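PDB 3FHD: ORF 37 from Human herpesvirus 8 type M, which cuts double- and single-stranded DNA as an endonuclease and exonuclease, helping process non-linear or branched viral DNA intermediates to promote production of packaged unit-length genomes. Local coordinates for residues 206-211 with 451-456; 85-90 with 123-128; 301-306 with 331-336. One frame throughout, in Å; residues are numbered along the deposited sequence.

Contact 1: residues 206-211 with 451-456; sequences EEVVKT and PHVEIP
Val-208, on helix 203-217, meets Val-453 and Pro-456 through its two methyl groups, one for each partner, and the whole contact across the segments is apolar. CG1, placed anti to the backbone N (chi1 165°), points at the ring of Pro-456: it lies 3.5 Å from CG, tight for two carbons, and 3.9 Å from both CB and CD of Pro-456, so the methyl is centred on the CG corner. The other branch, CG2, sits 4.0 Å from both CG1 and CG2 of Val-453, a looser fit against a forked side chain. One valine thus bridges the start of strand 455-464 and the loop leading into it.

The polar contacts run within or beyond the segments. On the helix, Lys-210 NZ lies 3.6 Å from Glu-207 OE2 in a salt bridge between residues three apart, and the same ammonium donates to the backbone oxygens of Asp-243 and Leu-225. In the loop, the carbonyl of Val-453 accepts a bond from Arg-434.

Phe-431 of strand 423-432 touches both Val-208 and Pro-456, and so extends the apolar layer to the next strand. This is helix-on-sheet packing near the magnesium site of a PD-(D/E)XK nuclease: the same helix carries Glu-206, a magnesium ligand in another structure of this protein, while the side chain of Val-208 lies about 12 Å from the magnesium ion bound here.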
ATOM      1  N   GLU A 206      -2.357  13.467   1.674  1.00 23.51           N
ATOM      2  CA  GLU A 206      -2.229  12.432   0.651  1.00 25.11           C
ATOM      3  C   GLU A 206      -3.195  12.620  -0.497  1.00 24.29           C
ATOM      4  O   GLU A 206      -2.807  12.444  -1.649  1.00 22.75           O
ATOM      5  CB  GLU A 206      -2.294  11.012   1.232  1.00 26.14           C
ATOM      6  CG  GLU A 206      -1.004  10.712   1.975  1.00 33.21           C
ATOM      7  CD  GLU A 206      -0.759   9.223   2.199  1.00 40.51           C
ATOM      8  OE1 GLU A 206      -1.462   8.390   1.564  1.00 42.76           O
ATOM      9  OE2 GLU A 206       0.157   8.911   3.012  1.00 41.83           O
ATOM     10  N   GLU A 207      -4.435  13.016  -0.190  1.00 24.70           N
ATOM     11  CA  GLU A 207      -5.433  13.258  -1.232  1.00 25.08           C
ATOM     12  C   GLU A 207      -5.034  14.421  -2.130  1.00 24.12           C
ATOM     13  O   GLU A 207      -5.336  14.410  -3.338  1.00 22.79           O
ATOM     14  CB  GLU A 207      -6.827  13.549  -0.638  1.00 26.91           C
ATOM     15  CG  GLU A 207      -7.582  12.328  -0.121  1.00 31.84           C
ATOM     16  CD  GLU A 207      -7.739  11.246  -1.173  1.00 38.86           C
ATOM     17  OE1 GLU A 207      -8.289  11.527  -2.273  1.00 40.76           O
ATOM     18  OE2 GLU A 207      -7.319  10.103  -0.884  1.00 42.40           O
ATOM     19  N   VAL A 208      -4.371  15.430  -1.545  1.00 21.75           N
ATOM     20  CA  VAL A 208      -3.909  16.559  -2.341  1.00 19.72           C
ATOM     21  C   VAL A 208      -2.855  16.099  -3.339  1.00 19.29           C
ATOM     22  O   VAL A 208      -2.903  16.484  -4.525  1.00 16.62           O
ATOM     23  CB  VAL A 208      -3.388  17.732  -1.474  1.00 19.36           C
ATOM     24  CG1 VAL A 208      -2.596  18.717  -2.329  1.00 18.47           C
ATOM     25  CG2 VAL A 208      -4.557  18.445  -0.819  1.00 18.89           C
ATOM     26  N   VAL A 209      -1.901  15.287  -2.872  1.00 18.15           N
ATOM     27  CA  VAL A 209      -0.897  14.766  -3.788  1.00 18.58           C
ATOM     28  C   VAL A 209      -1.526  13.924  -4.923  1.00 18.86           C
ATOM     29  O   VAL A 209      -1.096  14.044  -6.076  1.00 19.18           O
ATOM     30  CB  VAL A 209       0.229  13.980  -3.085  1.00 17.95           C
ATOM     31  CG1 VAL A 209       1.246  13.420  -4.128  1.00 18.11           C
ATOM     32  CG2 VAL A 209       0.934  14.871  -2.048  1.00 19.14           C
ATOM     33  N   LYS A 210      -2.518  13.089  -4.610  1.00 19.65           N
ATOM     34  CA  LYS A 210      -3.235  12.328  -5.669  1.00 21.09           C
ATOM     35  C   LYS A 210      -3.781  13.258  -6.727  1.00 20.28           C
ATOM     36  O   LYS A 210      -3.622  12.993  -7.926  1.00 19.72           O
ATOM     37  CB  LYS A 210      -4.427  11.531  -5.122  1.00 22.06           C
ATOM     38  CG  LYS A 210      -4.062  10.385  -4.264  1.00 26.75           C
ATOM     39  CD  LYS A 210      -5.219   9.421  -4.023  1.00 32.49           C
ATOM     40  CE  LYS A 210      -4.895   8.649  -2.738  1.00 33.55           C
ATOM     41  NZ  LYS A 210      -5.649   7.389  -2.518  1.00 39.79           N
ATOM     42  N   THR A 211      -4.444  14.331  -6.289  1.00 20.54           N
ATOM     43  CA  THR A 211      -4.962  15.354  -7.232  1.00 21.56           C
ATOM     44  C   THR A 211      -3.887  15.970  -8.134  1.00 20.57           C
ATOM     45  O   THR A 211      -4.129  16.184  -9.333  1.00 20.75           O
ATOM     46  CB  THR A 211      -5.736  16.472  -6.517  1.00 21.10           C
ATOM     47  OG1 THR A 211      -6.713  15.878  -5.660  1.00 25.46           O
ATOM     48  CG2 THR A 211      -6.484  17.365  -7.549  1.00 22.73           C
ATOM     49  N   PRO A 451     -10.601  23.850   2.423  1.00 25.76           N
ATOM     50  CA  PRO A 451      -9.995  25.040   3.064  1.00 25.44           C
ATOM     51  C   PRO A 451      -9.241  24.697   4.349  1.00 25.07           C
ATOM     52  O   PRO A 451      -8.412  25.486   4.817  1.00 25.12           O
ATOM     53  CB  PRO A 451     -11.207  25.951   3.358  1.00 25.52           C
ATOM     54  CG  PRO A 451     -12.389  25.037   3.363  1.00 25.81           C
ATOM     55  CD  PRO A 451     -12.076  23.924   2.400  1.00 25.75           C
ATOM     56  N   HIS A 452      -9.511  23.522   4.908  1.00 24.24           N
ATOM     57  CA  HIS A 452      -8.804  23.077   6.113  1.00 24.53           C
ATOM     58  C   HIS A 452      -7.519  22.282   5.855  1.00 23.71           C
ATOM     59  O   HIS A 452      -6.843  21.926   6.813  1.00 25.36           O
ATOM     60  CB  HIS A 452      -9.733  22.292   7.055  1.00 24.75           C
ATOM     61  N   VAL A 453      -7.171  22.000   4.595  1.00 22.27           N
ATOM     62  CA  VAL A 453      -5.887  21.331   4.297  1.00 20.24           C
ATOM     63  C   VAL A 453      -4.784  22.344   3.912  1.00 19.49           C
ATOM     64  O   VAL A 453      -5.063  23.381   3.268  1.00 19.18           O
ATOM     65  CB  VAL A 453      -6.027  20.202   3.215  1.00 20.45           C
ATOM     66  CG1 VAL A 453      -6.429  20.760   1.852  1.00 20.23           C
ATOM     67  CG2 VAL A 453      -4.740  19.388   3.087  1.00 19.64           C
ATOM     68  N   GLU A 454      -3.543  22.036   4.311  1.00 17.77           N
ATOM     69  CA  GLU A 454      -2.359  22.826   3.935  1.00 16.24           C
ATOM     70  C   GLU A 454      -2.171  22.950   2.414  1.00 14.72           C
ATOM     71  O   GLU A 454      -2.664  22.136   1.631  1.00 14.52           O
ATOM     72  CB  GLU A 454      -1.106  22.232   4.564  1.00 16.80           C
ATOM     73  CG  GLU A 454      -1.082  22.313   6.071  1.00 19.05           C
ATOM     74  CD  GLU A 454      -1.824  21.157   6.778  1.00 25.17           C
ATOM     75  OE1 GLU A 454      -2.509  20.297   6.130  1.00 26.29           O
ATOM     76  OE2 GLU A 454      -1.712  21.127   8.022  1.00 27.81           O
ATOM     77  N   ILE A 455      -1.438  23.975   2.013  1.00 12.36           N
ATOM     78  CA  ILE A 455      -1.156  24.249   0.603  1.00 11.30           C
ATOM     79  C   ILE A 455       0.091  23.495   0.104  1.00 10.42           C
ATOM     80  O   ILE A 455       1.162  23.651   0.688  1.00 10.77           O
ATOM     81  CB  ILE A 455      -0.976  25.779   0.407  1.00 10.35           C
ATOM     82  CG1 ILE A 455      -2.326  26.505   0.592  1.00 10.85           C
ATOM     83  CG2 ILE A 455      -0.319  26.127  -0.945  1.00  9.43           C
ATOM     84  CD1 ILE A 455      -2.174  28.041   0.768  1.00  9.94           C
ATOM     85  N   PRO A 456      -0.039  22.704  -0.988  1.00 10.16           N
ATOM     86  CA  PRO A 456       1.142  22.052  -1.575  1.00  9.88           C
ATOM     87  C   PRO A 456       2.085  23.040  -2.259  1.00 10.17           C
ATOM     88  O   PRO A 456       1.644  23.950  -2.988  1.00 10.31           O
ATOM     89  CB  PRO A 456       0.561  21.058  -2.579  1.00 10.51           C
ATOM     90  CG  PRO A 456      -0.792  21.608  -2.931  1.00 11.19           C
ATOM     91  CD  PRO A 456      -1.276  22.391  -1.734  1.00 10.46           C
TER

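Contact 2: residues 85-90 with 123-128; sequences RMAYNY and ASVYAA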
ATOM      1  N   ARG A  85      -7.548 -19.041   3.554  1.00 17.71           N
ATOM      2  CA  ARG A  85      -7.799 -17.595   3.370  1.00 17.20           C
ATOM      3  C   ARG A  85      -9.048 -17.351   2.478  1.00 16.58           C
ATOM      4  O   ARG A  85      -9.845 -16.454   2.782  1.00 14.10           O
ATOM      5  CB  ARG A  85      -6.552 -16.924   2.753  1.00 16.86           C
ATOM      6  CG  ARG A  85      -6.643 -15.400   2.657  1.00 18.10           C
ATOM      7  CD  ARG A  85      -6.725 -14.735   4.011  1.00 16.91           C
ATOM      8  NE  ARG A  85      -7.102 -13.314   3.874  1.00 19.69           N
ATOM      9  CZ  ARG A  85      -7.030 -12.406   4.844  1.00 19.36           C
ATOM     10  NH1 ARG A  85      -6.517 -12.733   6.014  1.00 18.78           N
ATOM     11  NH2 ARG A  85      -7.427 -11.154   4.604  1.00 20.14           N
ATOM     12  N   MET A  86      -9.189 -18.148   1.408  1.00 16.56           N
ATOM     13  CA  MET A  86     -10.384 -18.115   0.527  1.00 16.97           C
ATOM     14  C   MET A  86     -11.643 -18.467   1.325  1.00 15.61           C
ATOM     15  O   MET A  86     -12.645 -17.763   1.229  1.00 15.96           O
ATOM     16  CB  MET A  86     -10.233 -19.071  -0.675  1.00 17.19           C
ATOM     17  CG  MET A  86      -9.289 -18.556  -1.768  1.00 19.02           C
ATOM     18  SD  MET A  86      -9.689 -16.923  -2.449  1.00 24.96           S
ATOM     19  CE  MET A  86      -8.076 -16.273  -2.404  1.00 23.89           C
ATOM     20  N   ALA A  87     -11.558 -19.514   2.156  1.00 14.88           N
ATOM     21  CA  ALA A  87     -12.665 -19.920   3.066  1.00 14.96           C
ATOM     22  C   ALA A  87     -13.075 -18.763   3.994  1.00 15.89           C
ATOM     23  O   ALA A  87     -14.273 -18.453   4.131  1.00 16.92           O
ATOM     24  CB  ALA A  87     -12.239 -21.132   3.908  1.00 14.20           C
ATOM     25  N   TYR A  88     -12.087 -18.149   4.641  1.00 15.43           N
ATOM     26  CA  TYR A  88     -12.312 -16.943   5.464  1.00 15.23           C
ATOM     27  C   TYR A  88     -13.000 -15.823   4.680  1.00 15.06           C
ATOM     28  O   TYR A  88     -13.975 -15.237   5.180  1.00 14.35           O
ATOM     29  CB  TYR A  88     -10.982 -16.405   6.039  1.00 16.66           C
ATOM     30  CG  TYR A  88     -11.110 -14.993   6.607  1.00 15.10           C
ATOM     31  CD1 TYR A  88     -11.856 -14.753   7.754  1.00 17.58           C
ATOM     32  CD2 TYR A  88     -10.511 -13.903   5.953  1.00 19.20           C
ATOM     33  CE1 TYR A  88     -12.008 -13.440   8.279  1.00 15.03           C
ATOM     34  CE2 TYR A  88     -10.668 -12.585   6.446  1.00 17.12           C
ATOM     35  CZ  TYR A  88     -11.396 -12.380   7.625  1.00 16.84           C
ATOM     36  OH  TYR A  88     -11.545 -11.097   8.109  1.00 18.81           O
ATOM     37  N   ASN A  89     -12.495 -15.516   3.472  1.00 15.84           N
ATOM     38  CA  ASN A  89     -13.119 -14.461   2.637  1.00 16.84           C
ATOM     39  C   ASN A  89     -14.617 -14.742   2.452  1.00 16.15           C
ATOM     40  O   ASN A  89     -15.455 -13.850   2.563  1.00 15.02           O
ATOM     41  CB  ASN A  89     -12.447 -14.324   1.268  1.00 16.80           C
ATOM     42  CG  ASN A  89     -11.226 -13.364   1.299  1.00 20.54           C
ATOM     43  OD1 ASN A  89     -11.243 -12.305   0.672  1.00 26.37           O
ATOM     44  ND2 ASN A  89     -10.206 -13.717   2.046  1.00 23.96           N
ATOM     45  N   TYR A  90     -14.957 -15.992   2.168  1.00 15.83           N
ATOM     46  CA  TYR A  90     -16.367 -16.345   2.034  1.00 16.14           C
ATOM     47  C   TYR A  90     -17.192 -16.026   3.284  1.00 15.79           C
ATOM     48  O   TYR A  90     -18.203 -15.331   3.195  1.00 16.66           O
ATOM     49  CB  TYR A  90     -16.553 -17.815   1.610  1.00 15.38           C
ATOM     50  CG  TYR A  90     -18.015 -18.201   1.706  1.00 17.34           C
ATOM     51  CD1 TYR A  90     -18.951 -17.713   0.770  1.00 16.65           C
ATOM     52  CD2 TYR A  90     -18.470 -19.033   2.728  1.00 16.21           C
ATOM     53  CE1 TYR A  90     -20.305 -18.051   0.866  1.00 15.86           C
ATOM     54  CE2 TYR A  90     -19.843 -19.389   2.818  1.00 15.95           C
ATOM     55  CZ  TYR A  90     -20.730 -18.894   1.893  1.00 16.94           C
ATOM     56  OH  TYR A  90     -22.067 -19.258   1.975  1.00 19.37           O
ATOM     57  N   ALA A 123     -15.989 -27.277   7.102  1.00 18.80           N
ATOM     58  CA  ALA A 123     -15.466 -28.426   6.359  1.00 17.81           C
ATOM     59  C   ALA A 123     -15.763 -28.319   4.865  1.00 17.66           C
ATOM     60  O   ALA A 123     -14.864 -28.488   4.054  1.00 17.39           O
ATOM     61  CB  ALA A 123     -15.997 -29.746   6.913  1.00 18.50           C
ATOM     62  N   SER A 124     -17.013 -28.030   4.507  1.00 17.06           N
ATOM     63  CA  SER A 124     -17.425 -27.955   3.087  1.00 17.36           C
ATOM     64  C   SER A 124     -16.878 -26.743   2.369  1.00 16.22           C
ATOM     65  O   SER A 124     -16.355 -26.843   1.249  1.00 16.75           O
ATOM     66  CB  SER A 124     -18.942 -27.959   2.957  1.00 16.34           C
ATOM     67  OG  SER A 124     -19.456 -29.151   3.488  1.00 21.05           O
ATOM     68  N   VAL A 125     -16.992 -25.585   3.012  1.00 16.50           N
ATOM     69  CA  VAL A 125     -16.471 -24.354   2.434  1.00 15.50           C
ATOM     70  C   VAL A 125     -14.985 -24.533   2.135  1.00 16.01           C
ATOM     71  O   VAL A 125     -14.542 -24.276   1.002  1.00 14.74           O
ATOM     72  CB  VAL A 125     -16.714 -23.145   3.356  1.00 16.04           C
ATOM     73  CG1 VAL A 125     -15.992 -21.913   2.848  1.00 15.29           C
ATOM     74  CG2 VAL A 125     -18.225 -22.888   3.434  1.00 15.63           C
ATOM     75  N   TYR A 126     -14.238 -25.053   3.119  1.00 15.64           N
ATOM     76  CA  TYR A 126     -12.811 -25.302   2.918  1.00 16.03           C
ATOM     77  C   TYR A 126     -12.527 -26.235   1.726  1.00 15.86           C
ATOM     78  O   TYR A 126     -11.647 -25.944   0.915  1.00 16.56           O
ATOM     79  CB  TYR A 126     -12.104 -25.818   4.192  1.00 16.49           C
ATOM     80  CG  TYR A 126     -10.658 -26.074   3.878  1.00 17.26           C
ATOM     81  CD1 TYR A 126      -9.717 -25.029   3.930  1.00 18.32           C
ATOM     82  CD2 TYR A 126     -10.247 -27.318   3.425  1.00 16.37           C
ATOM     83  CE1 TYR A 126      -8.416 -25.242   3.578  1.00 16.74           C
ATOM     84  CE2 TYR A 126      -8.933 -27.561   3.070  1.00 17.68           C
ATOM     85  CZ  TYR A 126      -8.031 -26.508   3.146  1.00 18.82           C
ATOM     86  OH  TYR A 126      -6.735 -26.730   2.789  1.00 19.77           O
ATOM     87  N   ALA A 127     -13.228 -27.365   1.653  1.00 15.15           N
ATOM     88  CA  ALA A 127     -13.043 -28.327   0.572  1.00 15.13           C
ATOM     89  C   ALA A 127     -13.275 -27.665  -0.809  1.00 14.80           C
ATOM     90  O   ALA A 127     -12.458 -27.798  -1.712  1.00 13.84           O
ATOM     91  CB  ALA A 127     -13.925 -29.530   0.768  1.00 15.42           C
ATOM     92  N   ALA A 128     -14.369 -26.932  -0.938  1.00 15.02           N
ATOM     93  CA  ALA A 128     -14.707 -26.238  -2.193  1.00 14.91           C
ATOM     94  C   ALA A 128     -13.663 -25.166  -2.543  1.00 14.28           C
ATOM     95  O   ALA A 128     -13.279 -25.007  -3.722  1.00 13.11           O
ATOM     96  CB  ALA A 128     -16.106 -25.619  -2.101  1.00 14.39           C
TER
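The ring of Tyr-90 and the forked side chain of Val-125 cross at about a right angle, with the CD2-CE2 side of the ring next to the two methyls. CG1 of Val-125 approaches CD2 of Tyr-90 obliquely at 3.8 Å, and its CG2 lies 3.9 Å from Tyr-90 CE2. Edge-to-face packing with Phe-114 and a hydrogen bond from OH to the carbonyl of Leu-119 further fix this ring. On the same helix, CD2 of Tyr-88 lies 3.9 Å above the plane of the Arg-85 guanidinium, over its centre; Arg-85 itself bonds to the carbonyls of Leu-160 and Asp-162.

The small side chain of Ala-87 permits a close approach: its CA is 5.4 Å from the CA of Tyr-126, and its CB is 4.0 Å from Val-125 CG1. With CG1 anti to the backbone N (chi1 172°), Val-125 reaches Ala-87 and Tyr-90, one turn apart, with a single methyl.

The segment axes come within 8.7 Å and cross at 124°. Helix 104-113 packs on Tyr-90, helix 134-147 covers Met-86 and Asn-89, and Tyr-126 OH bonds to Ser-80 N, in a mainly helical neighbourhood, with strand 230-231 reached through Gln-231, which bonds Arg-85 and Asn-89.

Contact 3: residues 301-306 with 331-336; sequences DFFYSI and QEWEAC
Helix 296-303 ends just before Tyr-304, the first residue to leave helical backbone angles, and the 3-10 turn 331-333 gives way to a loop, with the CA atoms of Tyr-304 and Ala-335 8.3 Å apart.

Tyr-304 spans that gap. Its CG stands anti to the carbonyl carbon (chi1 -57°), and the ring carries its hydroxyl to the backbone carbonyl of Trp-333. OH donates to O over 2.5 Å, a short bond, with a C=O...O angle of 153° and the donor tilted 15° from the carbonyl plane. Seen from the ring, the accepting oxygen lies at the edge, near the ring plane. The phenol also meets an apolar group: CB of Ala-335 comes obliquely to CE2 of Tyr-304 at 3.8 Å.

Apart from this bond, the aromatic rings of Phe-303 and Trp-333 make the second part of the contact. The side chains cross obliquely, CD2 of Phe-303 meeting CZ3 of Trp-333 at 4.0 Å, so it is the six-membered part of the indole that touches. At its other end the indole donates from NE1 to the side-chain oxygen of Asn-386, which holds its rotation.

On the helix side, the carbonyl of Phe-302 accepts from both the backbone N and OG of Ser-305, OG lying 2.7 Å from that oxygen and on a lone pair.

Leu-387 of strand 379-389 touches both Phe-303 and Trp-333, and Val-311 of strand 311-313 touches Phe-303 and Tyr-304. The helix end and the loop after strand 326-328 thus come together near the edge of the mixed sheet that ends in strand 311-313.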
ATOM      1  N   ASP A 301      19.644  23.541  -0.040  1.00 19.29           N
ATOM      2  CA  ASP A 301      19.477  24.477   1.064  1.00 19.84           C
ATOM      3  C   ASP A 301      18.116  24.328   1.743  1.00 20.41           C
ATOM      4  O   ASP A 301      17.998  24.481   2.976  1.00 20.42           O
ATOM      5  CB  ASP A 301      19.694  25.919   0.579  1.00 20.51           C
ATOM      6  N   PHE A 302      17.091  24.023   0.937  1.00 20.52           N
ATOM      7  CA  PHE A 302      15.761  23.733   1.449  1.00 20.17           C
ATOM      8  C   PHE A 302      15.787  22.442   2.279  1.00 20.50           C
ATOM      9  O   PHE A 302      15.324  22.418   3.425  1.00 20.45           O
ATOM     10  CB  PHE A 302      14.747  23.649   0.297  1.00 20.26           C
ATOM     11  CG  PHE A 302      13.374  23.211   0.730  1.00 20.20           C
ATOM     12  CD1 PHE A 302      12.526  24.093   1.407  1.00 20.12           C
ATOM     13  CD2 PHE A 302      12.928  21.924   0.453  1.00 20.93           C
ATOM     14  CE1 PHE A 302      11.251  23.688   1.816  1.00 17.22           C
ATOM     15  CE2 PHE A 302      11.657  21.498   0.869  1.00 21.01           C
ATOM     16  CZ  PHE A 302      10.819  22.398   1.549  1.00 19.08           C
ATOM     17  N   PHE A 303      16.364  21.378   1.729  1.00 20.91           N
ATOM     18  CA  PHE A 303      16.454  20.125   2.475  1.00 22.45           C
ATOM     19  C   PHE A 303      17.164  20.283   3.818  1.00 23.27           C
ATOM     20  O   PHE A 303      16.687  19.779   4.846  1.00 23.18           O
ATOM     21  CB  PHE A 303      17.108  19.015   1.643  1.00 22.41           C
ATOM     22  CG  PHE A 303      16.144  18.293   0.742  1.00 23.16           C
ATOM     23  CD1 PHE A 303      14.993  17.704   1.263  1.00 24.18           C
ATOM     24  CD2 PHE A 303      16.382  18.189  -0.622  1.00 23.17           C
ATOM     25  CE1 PHE A 303      14.100  17.023   0.442  1.00 26.09           C
ATOM     26  CE2 PHE A 303      15.495  17.521  -1.444  1.00 20.81           C
ATOM     27  CZ  PHE A 303      14.347  16.939  -0.911  1.00 23.87           C
ATOM     28  N   TYR A 304      18.276  21.010   3.806  1.00 24.07           N
ATOM     29  CA  TYR A 304      19.077  21.205   5.008  1.00 25.24           C
ATOM     30  C   TYR A 304      18.708  22.473   5.771  1.00 25.45           C
ATOM     31  O   TYR A 304      19.572  23.084   6.399  1.00 25.89           O
ATOM     32  CB  TYR A 304      20.589  21.174   4.686  1.00 26.06           C
ATOM     33  CG  TYR A 304      21.067  19.891   3.998  1.00 27.03           C
ATOM     34  CD1 TYR A 304      20.506  18.646   4.304  1.00 29.72           C
ATOM     35  CD2 TYR A 304      22.077  19.929   3.046  1.00 28.17           C
ATOM     36  CE1 TYR A 304      20.948  17.474   3.668  1.00 29.75           C
ATOM     37  CE2 TYR A 304      22.531  18.774   2.415  1.00 28.92           C
ATOM     38  CZ  TYR A 304      21.970  17.550   2.725  1.00 29.02           C
ATOM     39  OH  TYR A 304      22.433  16.402   2.090  1.00 27.77           O
ATOM     40  N   SER A 305      17.435  22.873   5.718  1.00 25.20           N
ATOM     41  CA  SER A 305      16.947  23.978   6.547  1.00 24.79           C
ATOM     42  C   SER A 305      16.335  23.459   7.863  1.00 25.08           C
ATOM     43  O   SER A 305      15.891  24.243   8.707  1.00 24.90           O
ATOM     44  CB  SER A 305      15.967  24.855   5.761  1.00 25.08           C
ATOM     45  OG  SER A 305      14.795  24.130   5.414  1.00 24.55           O
ATOM     46  N   ILE A 306      16.320  22.132   8.028  1.00 25.81           N
ATOM     47  CA  ILE A 306      15.852  21.474   9.266  1.00 26.35           C
ATOM     48  C   ILE A 306      16.928  20.526   9.867  1.00 27.30           C
ATOM     49  O   ILE A 306      17.859  20.120   9.178  1.00 27.49           O
ATOM     50  CB  ILE A 306      14.509  20.696   9.077  1.00 25.83           C
ATOM     51  CG1 ILE A 306      14.682  19.495   8.136  1.00 23.90           C
ATOM     52  CG2 ILE A 306      13.371  21.628   8.609  1.00 24.99           C
ATOM     53  CD1 ILE A 306      13.579  18.496   8.242  1.00 26.47           C
ATOM     54  N   GLN A 331      28.874  13.900  -4.171  1.00 25.45           N
ATOM     55  CA  GLN A 331      29.448  14.611  -3.027  1.00 26.67           C
ATOM     56  C   GLN A 331      28.894  16.024  -2.829  1.00 26.38           C
ATOM     57  O   GLN A 331      29.018  16.595  -1.739  1.00 26.06           O
ATOM     58  CB  GLN A 331      30.972  14.675  -3.179  1.00 26.43           C
ATOM     59  CG  GLN A 331      31.733  14.773  -1.869  1.00 27.97           C
ATOM     60  CD  GLN A 331      33.240  14.781  -2.077  1.00 28.21           C
ATOM     61  OE1 GLN A 331      33.810  15.738  -2.615  1.00 31.42           O
ATOM     62  NE2 GLN A 331      33.895  13.717  -1.637  1.00 31.34           N
ATOM     63  N   GLU A 332      28.310  16.580  -3.889  1.00 26.82           N
ATOM     64  CA  GLU A 332      27.684  17.911  -3.846  1.00 27.57           C
ATOM     65  C   GLU A 332      26.572  18.028  -2.795  1.00 27.90           C
ATOM     66  O   GLU A 332      26.227  19.143  -2.387  1.00 27.54           O
ATOM     67  CB  GLU A 332      27.131  18.287  -5.225  1.00 27.42           C
ATOM     68  CG  GLU A 332      26.024  17.358  -5.729  1.00 28.23           C
ATOM     69  CD  GLU A 332      25.478  17.750  -7.090  1.00 28.22           C
ATOM     70  OE1 GLU A 332      25.603  18.931  -7.479  1.00 29.69           O
ATOM     71  OE2 GLU A 332      24.912  16.871  -7.770  1.00 28.77           O
ATOM     72  N   TRP A 333      26.007  16.890  -2.375  1.00 28.21           N
ATOM     73  CA  TRP A 333      24.938  16.868  -1.364  1.00 29.32           C
ATOM     74  C   TRP A 333      25.448  16.665   0.063  1.00 31.09           C
ATOM     75  O   TRP A 333      24.668  16.741   1.016  1.00 31.92           O
ATOM     76  CB  TRP A 333      23.878  15.790  -1.686  1.00 27.91           C
ATOM     77  CG  TRP A 333      23.106  16.062  -2.944  1.00 26.89           C
ATOM     78  CD1 TRP A 333      23.443  15.675  -4.211  1.00 25.57           C
ATOM     79  CD2 TRP A 333      21.869  16.782  -3.061  1.00 25.88           C
ATOM     80  NE1 TRP A 333      22.487  16.097  -5.112  1.00 25.11           N
ATOM     81  CE2 TRP A 333      21.522  16.793  -4.440  1.00 25.42           C
ATOM     82  CE3 TRP A 333      21.020  17.417  -2.140  1.00 26.66           C
ATOM     83  CZ2 TRP A 333      20.367  17.421  -4.921  1.00 26.26           C
ATOM     84  CZ3 TRP A 333      19.866  18.043  -2.621  1.00 26.34           C
ATOM     85  CH2 TRP A 333      19.552  18.038  -4.003  1.00 26.44           C
ATOM     86  N   GLU A 334      26.741  16.395   0.206  1.00 33.46           N
ATOM     87  CA  GLU A 334      27.375  16.236   1.511  1.00 35.97           C
ATOM     88  C   GLU A 334      27.367  17.562   2.274  1.00 37.46           C
ATOM     89  O   GLU A 334      27.699  18.607   1.713  1.00 37.72           O
ATOM     90  CB  GLU A 334      28.807  15.745   1.315  1.00 35.71           C
ATOM     91  CG  GLU A 334      29.497  15.175   2.546  1.00 36.69           C
ATOM     92  CD  GLU A 334      30.851  14.554   2.217  1.00 37.20           C
ATOM     93  OE1 GLU A 334      31.642  15.161   1.453  1.00 38.04           O
ATOM     94  OE2 GLU A 334      31.135  13.452   2.731  1.00 39.24           O
ATOM     95  N   ALA A 335      26.951  17.517   3.540  1.00 39.43           N
ATOM     96  CA  ALA A 335      26.985  18.684   4.432  1.00 41.40           C
ATOM     97  C   ALA A 335      27.252  18.230   5.871  1.00 42.52           C
ATOM     98  O   ALA A 335      26.384  18.338   6.748  1.00 42.89           O
ATOM     99  CB  ALA A 335      25.682  19.481   4.341  1.00 41.22           C
ATOM    100  N   CYS A 336      28.462  17.716   6.094  1.00 44.00           N
ATOM    101  CA  CYS A 336      28.800  17.031   7.336  1.00 44.64           C
ATOM    102  C   CYS A 336      28.862  17.979   8.530  1.00 45.06           C
ATOM    103  O   CYS A 336      27.868  18.168   9.234  1.00 45.66           O
ATOM    104  CB  CYS A 336      30.121  16.290   7.190  1.00 44.79           C
ATOM    105  SG  CYS A 336      30.215  14.846   8.261  1.00 46.00           S
TER

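How the contacts relate
Contact 3 is nested in the chain between the two segments of contact 1, and both involve the mixed sheet: contact 1 includes the start of strand 455-464 and borders 423-432, while contact 3 lies towards the edge that ends in strand 311-313. Their centres are 27 Å apart, and their nearest atoms about 10 Å. Contact 2 closes earlier in the chain, in helices on the opposite side of the chain's centre, 42 Å from contact 1 and 55 Å from contact 3 between centres. Contact 1 is the one near the magnesium site: it holds Glu-206, and the side chain of Val-208 is about 12 Å from the ion; the others lie away from it.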